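PDB 5OJ3: photosystem II stability/assembly factor HCF136 from Cyanidioschyzon merolae, which is probably essential for photosystem II biogenesis, being required to assemble an early intermediate that contains D2 and cytochrome b559. Local coordinates for residues S271-S276 with I286-N291; N291-W296 with T304-S309; R313-G318 with W329-G334. All blocks are in the same frame, centred on the assembly; numbering follows the deposited sequence.

Overall arrangement
The three contacts follow one another along the chain and together span two adjoining blades of a seven-bladed beta-propeller. Contacts 1 and 2 share one antiparallel sheet: contact 1 joins its beginning to strand 283-287, contact 2 pairs strand 292-296 with 304-307, and the type I turn P287-G290 leads on to N291, the residue they share. The chain then passes to strand 314-319, where contact 3 opens the next blade by pairing it with 328-332. The contact centres lie about 9 Å (1 and 2), 10 Å (1 and 3) and 12 Å (2 and 3) apart. I286 of contact 1 and F293 of contact 2 both touch I317 of contact 3, so neighbouring blades pack together through these side chains.

Contact 1: residues S271-S276 with I286-N291; sequences SIVSVS and IPSRGN
V273 and I286 face each other as an antiparallel hydrogen-bonded pair: V273 N gives its hydrogen to I286 O at 2.6 Å, and I286 N returns one to V273 O at 3.0 Å. One step along, S271 O receives two weaker bonds, from S288 N and, at 3.0 Å, from S288 OG. The serine hydroxyl lies beside its own backbone N (chi1 -71°), which lets both donors converge on one carbonyl; S271 OG is instead bonded to S228. I272 and P287 form the adjoining non-hydrogen-bonded pair, a place where a proline forfeits no bond to this partner. The pairing belongs to the first hairpin of a propeller blade, whose leading edge is broken by a corner at S274 into two short strands. Beyond P287 the chain reverses in a type I turn closed by G290 N on P287 O, and the positive phi of G290 suits a glycine. Packing across the pair is light: I286 CG2 touches V273 CB at 3.8 Å, and V273 CG2 meets S288 CA at 4.1 Å. The longer branch of I286, its CG1 anti to the backbone N, runs away from V273 and packs on I314 and I317 of the next blade, while the buried I272 turns to L213 of the preceding one.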
loop_
_atom_site.group_PDB
_atom_site.type_symbol
_atom_site.label_atom_id
_atom_site.label_comp_id
_atom_site.label_asym_id
_atom_site.label_seq_id
_atom_site.Cartn_x
_atom_site.Cartn_y
_atom_site.Cartn_z
ATOM N N SER A 271 5.173 -0.967 -16.240
ATOM C CA SER A 271 4.302 -0.586 -15.141
ATOM C C SER A 271 4.919 -1.035 -13.823
ATOM O O SER A 271 5.794 -1.904 -13.783
ATOM C CB SER A 271 2.901 -1.195 -15.294
ATOM O OG SER A 271 2.275 -0.744 -16.482
ATOM N N ILE A 272 4.438 -0.430 -12.738
ATOM C CA ILE A 272 4.939 -0.698 -11.398
ATOM C C ILE A 272 3.797 -1.209 -10.526
ATOM O O ILE A 272 2.615 -1.042 -10.839
ATOM C CB ILE A 272 5.614 0.538 -10.769
ATOM C CG1 ILE A 272 4.571 1.591 -10.395
ATOM C CG2 ILE A 272 6.675 1.105 -11.707
ATOM C CD1 ILE A 272 5.166 2.881 -9.871
ATOM N N VAL A 273 4.172 -1.834 -9.408
ATOM C CA VAL A 273 3.235 -2.534 -8.536
ATOM C C VAL A 273 3.615 -2.196 -7.099
ATOM O O VAL A 273 4.767 -1.879 -6.798
ATOM C CB VAL A 273 3.256 -4.067 -8.797
ATOM C CG1 VAL A 273 2.528 -4.857 -7.708
ATOM C CG2 VAL A 273 2.693 -4.392 -10.181
ATOM N N SER A 274 2.623 -2.254 -6.206
ATOM C CA SER A 274 2.848 -2.220 -4.760
ATOM C C SER A 274 3.578 -0.941 -4.345
ATOM O O SER A 274 4.644 -0.966 -3.726
ATOM C CB SER A 274 3.614 -3.462 -4.296
ATOM O OG SER A 274 4.038 -3.327 -2.952
ATOM N N VAL A 275 2.974 0.179 -4.696
ATOM C CA VAL A 275 3.547 1.486 -4.413
ATOM C C VAL A 275 2.962 1.996 -3.109
ATOM O O VAL A 275 1.750 1.914 -2.875
ATOM C CB VAL A 275 3.273 2.468 -5.565
ATOM C CG1 VAL A 275 4.140 3.718 -5.423
ATOM C CG2 VAL A 275 3.498 1.786 -6.892
ATOM N N SER A 276 3.830 2.535 -2.263
ATOM C CA SER A 276 3.440 3.074 -0.972
ATOM C C SER A 276 4.235 4.342 -0.734
ATOM O O SER A 276 5.339 4.510 -1.263
ATOM C CB SER A 276 3.668 2.076 0.167
ATOM O OG SER A 276 5.050 1.868 0.389
ATOM N N ILE A 286 7.685 -1.350 -7.050
ATOM C CA ILE A 286 8.339 -2.530 -7.597
ATOM C C ILE A 286 7.917 -2.674 -9.054
ATOM O O ILE A 286 6.766 -2.371 -9.399
ATOM C CB ILE A 286 8.006 -3.774 -6.758
ATOM C CG1 ILE A 286 9.077 -4.834 -6.919
ATOM C CG2 ILE A 286 6.665 -4.379 -7.140
ATOM C CD1 ILE A 286 8.886 -5.923 -5.957
ATOM N N PRO A 287 8.812 -3.082 -9.947
ATOM C CA PRO A 287 8.393 -3.391 -11.316
ATOM C C PRO A 287 7.465 -4.594 -11.358
ATOM O O PRO A 287 7.419 -5.418 -10.441
ATOM C CB PRO A 287 9.713 -3.682 -12.037
ATOM C CG PRO A 287 10.699 -3.968 -10.951
ATOM C CD PRO A 287 10.275 -3.116 -9.800
ATOM N N SER A 288 6.703 -4.667 -12.453
ATOM C CA SER A 288 5.672 -5.692 -12.602
ATOM C C SER A 288 6.224 -7.096 -12.389
ATOM O O SER A 288 5.544 -7.962 -11.828
ATOM C CB SER A 288 5.016 -5.576 -13.980
ATOM O OG SER A 288 4.200 -4.421 -14.058
ATOM N N ARG A 289 7.460 -7.338 -12.819
ATOM C CA ARG A 289 8.035 -8.676 -12.805
ATOM C C ARG A 289 9.038 -8.873 -11.675
ATOM O O ARG A 289 9.774 -9.865 -11.681
ATOM C CB ARG A 289 8.703 -8.968 -14.153
ATOM C CG ARG A 289 7.740 -9.181 -15.322
ATOM C CD ARG A 289 7.391 -10.652 -15.497
ATOM N NE ARG A 289 6.327 -10.858 -16.478
ATOM C CZ ARG A 289 6.530 -11.113 -17.768
ATOM N NH1 ARG A 289 7.764 -11.191 -18.250
ATOM N NH2 ARG A 289 5.497 -11.286 -18.581
ATOM N N GLY A 290 9.082 -7.958 -10.709
ATOM C CA GLY A 290 9.808 -8.179 -9.472
ATOM C C GLY A 290 11.313 -8.246 -9.593
ATOM O O GLY A 290 11.968 -8.716 -8.659
ATOM N N ASN A 291 11.883 -7.796 -10.713
ATOM C CA ASN A 291 13.305 -8.020 -10.966
ATOM C C ASN A 291 14.182 -7.136 -10.087
ATOM O O ASN A 291 15.358 -7.451 -9.864
ATOM C CB ASN A 291 13.598 -7.750 -12.441
ATOM C CG ASN A 291 12.538 -8.324 -13.350
ATOM O OD1 ASN A 291 12.505 -9.523 -13.602
ATOM N ND2 ASN A 291 11.622 -7.475 -13.796
#

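Contact 2: residues N291-W296 with T304-S309; sequences NFFLTW and TPHARS
F293 and H306 are joined by two backbone hydrogen bonds, F293 N to H306 O and H306 N to F293 O, the second at 3.0 Å. T295 and T304 repeat the pattern, with T304 N reaching T295 O at 2.7 Å and T295 N bonded to T304 O. Between these pairs stand L294 and P305, a non-hydrogen-bonded pair, where the missing N-H of proline costs this ladder nothing.

Side chains add two polar links. T295 OG1 meets H306 NE2 at 3.1 Å, close to the plane of the imidazole and at its edge; either partner may be the donor, and the hydroxyl also has a weak bond with L346 O. At the other end the extended chain of R308 brings NE to N291 O at 2.9 Å, a weak and bent bond, while NH1 bonds weakly to T310 O.

The aromatic contact is a CH-pi one. H306 CB sits over one face of the F293 ring, 3.8 Å from its centroid. The F293 and H306 planes are only 17° from parallel but slid so far apart that they barely overlap. Phenylalanine thus offers a flat surface to the methylene, leaving the imidazole nitrogen to the threonine. F293 takes up this place with CG between its backbone N and carbonyl carbon (chi1 66°).

Apolar packing occupies the opposite face of the sheet, where L294 CD2 rests on P305 CB at 3.9 Å and F292 CD2 comes to 4.3 Å from that same P305 CB. On the F293 side, I284 and I352 add to the apolar surroundings. Such an antiparallel hairpin of the third and fourth strands is the outer half of a beta-propeller blade.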
loop_
_atom_site.group_PDB
_atom_site.type_symbol
_atom_site.label_atom_id
_atom_site.label_comp_id
_atom_site.label_asym_id
_atom_site.label_seq_id
_atom_site.Cartn_x
_atom_site.Cartn_y
_atom_site.Cartn_z
ATOM N N ASN A 291 11.883 -7.796 -10.713
ATOM C CA ASN A 291 13.305 -8.020 -10.966
ATOM C C ASN A 291 14.182 -7.136 -10.087
ATOM O O ASN A 291 15.358 -7.451 -9.864
ATOM C CB ASN A 291 13.598 -7.750 -12.441
ATOM C CG ASN A 291 12.538 -8.324 -13.350
ATOM O OD1 ASN A 291 12.505 -9.523 -13.602
ATOM N ND2 ASN A 291 11.622 -7.475 -13.796
ATOM N N PHE A 292 13.633 -6.035 -9.590
ATOM C CA PHE A 292 14.330 -5.092 -8.726
ATOM C C PHE A 292 13.254 -4.331 -7.961
ATOM O O PHE A 292 12.094 -4.751 -7.922
ATOM C CB PHE A 292 15.239 -4.171 -9.547
ATOM C CG PHE A 292 14.515 -3.409 -10.617
ATOM C CD1 PHE A 292 14.280 -3.977 -11.854
ATOM C CD2 PHE A 292 14.065 -2.121 -10.386
ATOM C CE1 PHE A 292 13.604 -3.281 -12.829
ATOM C CE2 PHE A 292 13.391 -1.421 -11.367
ATOM C CZ PHE A 292 13.164 -2.005 -12.591
ATOM N N PHE A 293 13.630 -3.224 -7.328
ATOM C CA PHE A 293 12.633 -2.318 -6.776
ATOM C C PHE A 293 13.104 -0.883 -6.978
ATOM O O PHE A 293 14.264 -0.625 -7.311
ATOM C CB PHE A 293 12.327 -2.636 -5.303
ATOM C CG PHE A 293 13.479 -2.413 -4.366
ATOM C CD1 PHE A 293 14.454 -3.384 -4.203
ATOM C CD2 PHE A 293 13.563 -1.254 -3.611
ATOM C CE1 PHE A 293 15.508 -3.189 -3.328
ATOM C CE2 PHE A 293 14.614 -1.057 -2.734
ATOM C CZ PHE A 293 15.586 -2.026 -2.593
ATOM N N LEU A 294 12.180 0.054 -6.774
ATOM C CA LEU A 294 12.402 1.458 -7.086
ATOM C C LEU A 294 11.984 2.323 -5.908
ATOM O O LEU A 294 11.043 1.996 -5.178
ATOM C CB LEU A 294 11.623 1.888 -8.339
ATOM C CG LEU A 294 11.995 1.226 -9.665
ATOM C CD1 LEU A 294 10.759 0.954 -10.506
ATOM C CD2 LEU A 294 12.979 2.099 -10.425
ATOM N N THR A 295 12.690 3.438 -5.734
ATOM C CA THR A 295 12.376 4.399 -4.689
ATOM C C THR A 295 12.461 5.808 -5.256
ATOM O O THR A 295 13.160 6.066 -6.238
ATOM C CB THR A 295 13.322 4.286 -3.482
ATOM O OG1 THR A 295 14.633 4.731 -3.856
ATOM C CG2 THR A 295 13.394 2.853 -2.966
ATOM N N TRP A 296 11.737 6.722 -4.612
ATOM C CA TRP A 296 11.781 8.136 -4.952
ATOM C C TRP A 296 11.671 8.942 -3.668
ATOM O O TRP A 296 10.729 8.749 -2.893
ATOM C CB TRP A 296 10.653 8.528 -5.912
ATOM C CG TRP A 296 10.730 9.956 -6.375
ATOM C CD1 TRP A 296 11.492 10.448 -7.395
ATOM C CD2 TRP A 296 10.045 11.082 -5.809
ATOM N NE1 TRP A 296 11.310 11.805 -7.513
ATOM C CE2 TRP A 296 10.428 12.218 -6.550
ATOM C CE3 TRP A 296 9.140 11.236 -4.755
ATOM C CZ2 TRP A 296 9.935 13.493 -6.268
ATOM C CZ3 TRP A 296 8.653 12.500 -4.478
ATOM C CH2 TRP A 296 9.050 13.612 -5.233
ATOM N N THR A 304 15.091 5.892 -8.177
ATOM C CA THR A 304 16.393 5.259 -8.080
ATOM C C THR A 304 16.196 3.755 -8.063
ATOM O O THR A 304 15.465 3.247 -7.200
ATOM C CB THR A 304 17.126 5.719 -6.823
ATOM O OG1 THR A 304 17.246 7.148 -6.837
ATOM C CG2 THR A 304 18.522 5.113 -6.770
ATOM N N PRO A 305 16.794 3.011 -8.995
ATOM C CA PRO A 305 16.611 1.554 -9.015
ATOM C C PRO A 305 17.662 0.821 -8.196
ATOM O O PRO A 305 18.836 1.190 -8.159
ATOM C CB PRO A 305 16.743 1.219 -10.507
ATOM C CG PRO A 305 17.649 2.275 -11.043
ATOM C CD PRO A 305 17.534 3.499 -10.170
ATOM N N HIS A 306 17.218 -0.249 -7.538
ATOM C CA HIS A 306 18.048 -1.025 -6.628
ATOM C C HIS A 306 17.957 -2.508 -6.960
ATOM O O HIS A 306 16.863 -3.032 -7.183
ATOM C CB HIS A 306 17.631 -0.775 -5.177
ATOM C CG HIS A 306 17.522 0.676 -4.829
ATOM N ND1 HIS A 306 18.542 1.369 -4.215
ATOM C CD2 HIS A 306 16.515 1.565 -5.005
ATOM C CE1 HIS A 306 18.174 2.624 -4.032
ATOM N NE2 HIS A 306 16.947 2.769 -4.502
ATOM N N ALA A 307 19.106 -3.177 -6.992
ATOM C CA ALA A 307 19.141 -4.607 -7.267
ATOM C C ALA A 307 18.546 -5.401 -6.109
ATOM O O ALA A 307 18.758 -5.079 -4.935
ATOM C CB ALA A 307 20.575 -5.064 -7.531
ATOM N N ARG A 308 17.777 -6.431 -6.449
ATOM C CA ARG A 308 17.240 -7.318 -5.434
ATOM C C ARG A 308 18.361 -8.147 -4.813
ATOM O O ARG A 308 19.460 -8.282 -5.360
ATOM C CB ARG A 308 16.146 -8.211 -6.033
ATOM C CG ARG A 308 16.569 -9.065 -7.230
ATOM C CD ARG A 308 15.418 -9.954 -7.699
ATOM N NE ARG A 308 15.520 -10.288 -9.118
ATOM C CZ ARG A 308 16.167 -11.344 -9.598
ATOM N NH1 ARG A 308 16.772 -12.185 -8.770
ATOM N NH2 ARG A 308 16.208 -11.563 -10.904
ATOM N N SER A 309 18.061 -8.710 -3.647
ATOM C CA SER A 309 19.028 -9.451 -2.852
ATOM C C SER A 309 18.723 -10.940 -2.841
ATOM O O SER A 309 19.159 -11.654 -1.937
ATOM C CB SER A 309 19.067 -8.915 -1.423
ATOM O OG SER A 309 17.794 -9.023 -0.808
#

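Contact 3: residues R313-G318 with W329-G334; sequences RISAIG and WETIRG
W329 lays its indole flat against the backbone of I317 and G318, and this end of the hairpin is closely packed and buried. G318 N lies over the centre of the ring system, 3.4 Å above its plane, with I317 C nearer the rim of the same face. The indole reaches across because CG sits between the backbone N and the carbonyl carbon (chi1 62°), and glycine suits the place beneath it, since a CB there would run into W329 NE1. A316 CB touches the edge of the ring at CZ3, 3.6 Å away, and the small methyl also fits against T331 CB at 3.8 Å. With W329 cut back to an alanine, the I317-G318 peptide would probably lose its cover, a gap would be likely to open beside A316, and the packing on D368 and V369 of the following blade would probably be lost too.

The backbones are tied by W329 N to G318 O at 3.0 Å and by T331 N to A316 O, the latter donor standing above the carbonyl plane.

Toward R313 and R333 the contact is looser and more open to solvent. R333 N holds R313 O at 2.9 Å, but the two arginine side chains merely lie side by side, with R333 NH2 near R313 CB; R313 NH1 has a weak bond to R289 O.

Between the two ends T331 O accepts from both S315 N and, weakly, A316 N, two residues facing one. This is a classic beta bulge, set here in the inner hairpin of a propeller blade.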
loop_
_atom_site.group_PDB
_atom_site.type_symbol
_atom_site.label_atom_id
_atom_site.label_comp_id
_atom_site.label_asym_id
_atom_site.label_seq_id
_atom_site.Cartn_x
_atom_site.Cartn_y
_atom_site.Cartn_z
ATOM N N ARG A 313 12.386 -13.740 -7.219
ATOM C CA ARG A 313 11.890 -12.396 -7.489
ATOM C C ARG A 313 10.991 -11.912 -6.349
ATOM O O ARG A 313 10.497 -12.688 -5.531
ATOM C CB ARG A 313 11.096 -12.356 -8.803
ATOM C CG ARG A 313 11.831 -12.954 -9.979
ATOM C CD ARG A 313 12.571 -11.830 -10.667
ATOM N NE ARG A 313 13.431 -12.259 -11.763
ATOM C CZ ARG A 313 13.059 -12.284 -13.038
ATOM N NH1 ARG A 313 11.833 -11.912 -13.382
ATOM N NH2 ARG A 313 13.917 -12.670 -13.971
ATOM N N ILE A 314 10.796 -10.612 -6.300
ATOM C CA ILE A 314 10.104 -9.962 -5.197
ATOM C C ILE A 314 8.619 -9.881 -5.527
ATOM O O ILE A 314 8.233 -9.670 -6.684
ATOM C CB ILE A 314 10.709 -8.577 -4.936
ATOM C CG1 ILE A 314 12.233 -8.657 -4.890
ATOM C CG2 ILE A 314 10.228 -8.045 -3.615
ATOM C CD1 ILE A 314 12.901 -7.293 -4.788
ATOM N N SER A 315 7.770 -10.042 -4.509
ATOM C CA SER A 315 6.330 -9.937 -4.712
ATOM C C SER A 315 5.727 -8.687 -4.092
ATOM O O SER A 315 4.827 -8.088 -4.684
ATOM C CB SER A 315 5.611 -11.148 -4.126
ATOM O OG SER A 315 6.401 -12.316 -4.288
ATOM N N ALA A 316 6.200 -8.268 -2.926
ATOM C CA ALA A 316 5.654 -7.126 -2.210
ATOM C C ALA A 316 6.790 -6.352 -1.558
ATOM O O ALA A 316 7.902 -6.862 -1.393
ATOM C CB ALA A 316 4.632 -7.561 -1.157
ATOM N N ILE A 317 6.510 -5.091 -1.229
ATOM C CA ILE A 317 7.527 -4.230 -0.642
ATOM C C ILE A 317 6.856 -3.025 0.009
ATOM O O ILE A 317 5.763 -2.606 -0.396
ATOM C CB ILE A 317 8.565 -3.808 -1.700
ATOM C CG1 ILE A 317 9.779 -3.148 -1.042
ATOM C CG2 ILE A 317 7.942 -2.892 -2.751
ATOM C CD1 ILE A 317 11.046 -3.203 -1.878
ATOM N N GLY A 318 7.503 -2.470 1.028
ATOM C CA GLY A 318 6.971 -1.323 1.743
ATOM C C GLY A 318 7.941 -0.887 2.819
ATOM O O GLY A 318 9.018 -1.470 2.992
ATOM N N TRP A 329 10.856 -3.549 4.209
ATOM C CA TRP A 329 10.563 -4.972 4.180
ATOM C C TRP A 329 10.271 -5.387 2.745
ATOM O O TRP A 329 9.811 -4.584 1.928
ATOM C CB TRP A 329 9.370 -5.328 5.076
ATOM C CG TRP A 329 8.081 -4.673 4.672
ATOM C CD1 TRP A 329 7.564 -3.509 5.161
ATOM C CD2 TRP A 329 7.144 -5.146 3.693
ATOM N NE1 TRP A 329 6.365 -3.230 4.551
ATOM C CE2 TRP A 329 6.086 -4.217 3.644
ATOM C CE3 TRP A 329 7.099 -6.264 2.852
ATOM C CZ2 TRP A 329 4.995 -4.372 2.790
ATOM C CZ3 TRP A 329 6.016 -6.414 2.004
ATOM C CH2 TRP A 329 4.980 -5.473 1.979
ATOM N N GLU A 330 10.546 -6.650 2.441
ATOM C CA GLU A 330 10.265 -7.192 1.123
ATOM C C GLU A 330 9.702 -8.594 1.274
ATOM O O GLU A 330 9.981 -9.294 2.252
ATOM C CB GLU A 330 11.512 -7.222 0.229
ATOM C CG GLU A 330 12.554 -8.248 0.631
ATOM C CD GLU A 330 13.783 -8.194 -0.253
ATOM O OE1 GLU A 330 13.858 -7.288 -1.110
ATOM O OE2 GLU A 330 14.677 -9.049 -0.089
ATOM N N THR A 331 8.898 -8.991 0.296
ATOM C CA THR A 331 8.340 -10.330 0.236
ATOM C C THR A 331 8.799 -10.995 -1.047
ATOM O O THR A 331 8.609 -10.450 -2.139
ATOM C CB THR A 331 6.813 -10.292 0.267
ATOM O OG1 THR A 331 6.358 -10.074 1.608
ATOM C CG2 THR A 331 6.247 -11.595 -0.270
ATOM N N ILE A 332 9.396 -12.153 -0.915
ATOM C CA ILE A 332 9.926 -12.876 -2.057
ATOM C C ILE A 332 8.889 -13.921 -2.449
ATOM O O ILE A 332 8.150 -14.434 -1.597
ATOM C CB ILE A 332 11.289 -13.501 -1.698
ATOM C CG1 ILE A 332 12.247 -12.462 -1.085
ATOM C CG2 ILE A 332 11.949 -14.054 -2.911
ATOM C CD1 ILE A 332 12.356 -11.139 -1.838
ATOM N N ARG A 333 8.816 -14.252 -3.738
ATOM C CA ARG A 333 7.851 -15.264 -4.145
ATOM C C ARG A 333 8.224 -16.621 -3.566
ATOM O O ARG A 333 9.401 -16.968 -3.443
ATOM C CB ARG A 333 7.688 -15.315 -5.665
ATOM C CG ARG A 333 6.921 -14.099 -6.142
ATOM C CD ARG A 333 6.467 -14.060 -7.582
ATOM N NE ARG A 333 7.510 -13.769 -8.554
ATOM C CZ ARG A 333 7.272 -13.149 -9.705
ATOM N NH1 ARG A 333 6.044 -12.742 -9.989
ATOM N NH2 ARG A 333 8.255 -12.909 -10.557
ATOM N N GLY A 334 7.196 -17.383 -3.200
ATOM C CA GLY A 334 7.377 -18.616 -2.462
ATOM C C GLY A 334 7.627 -18.441 -0.980
ATOM O O GLY A 334 8.108 -19.376 -0.333
#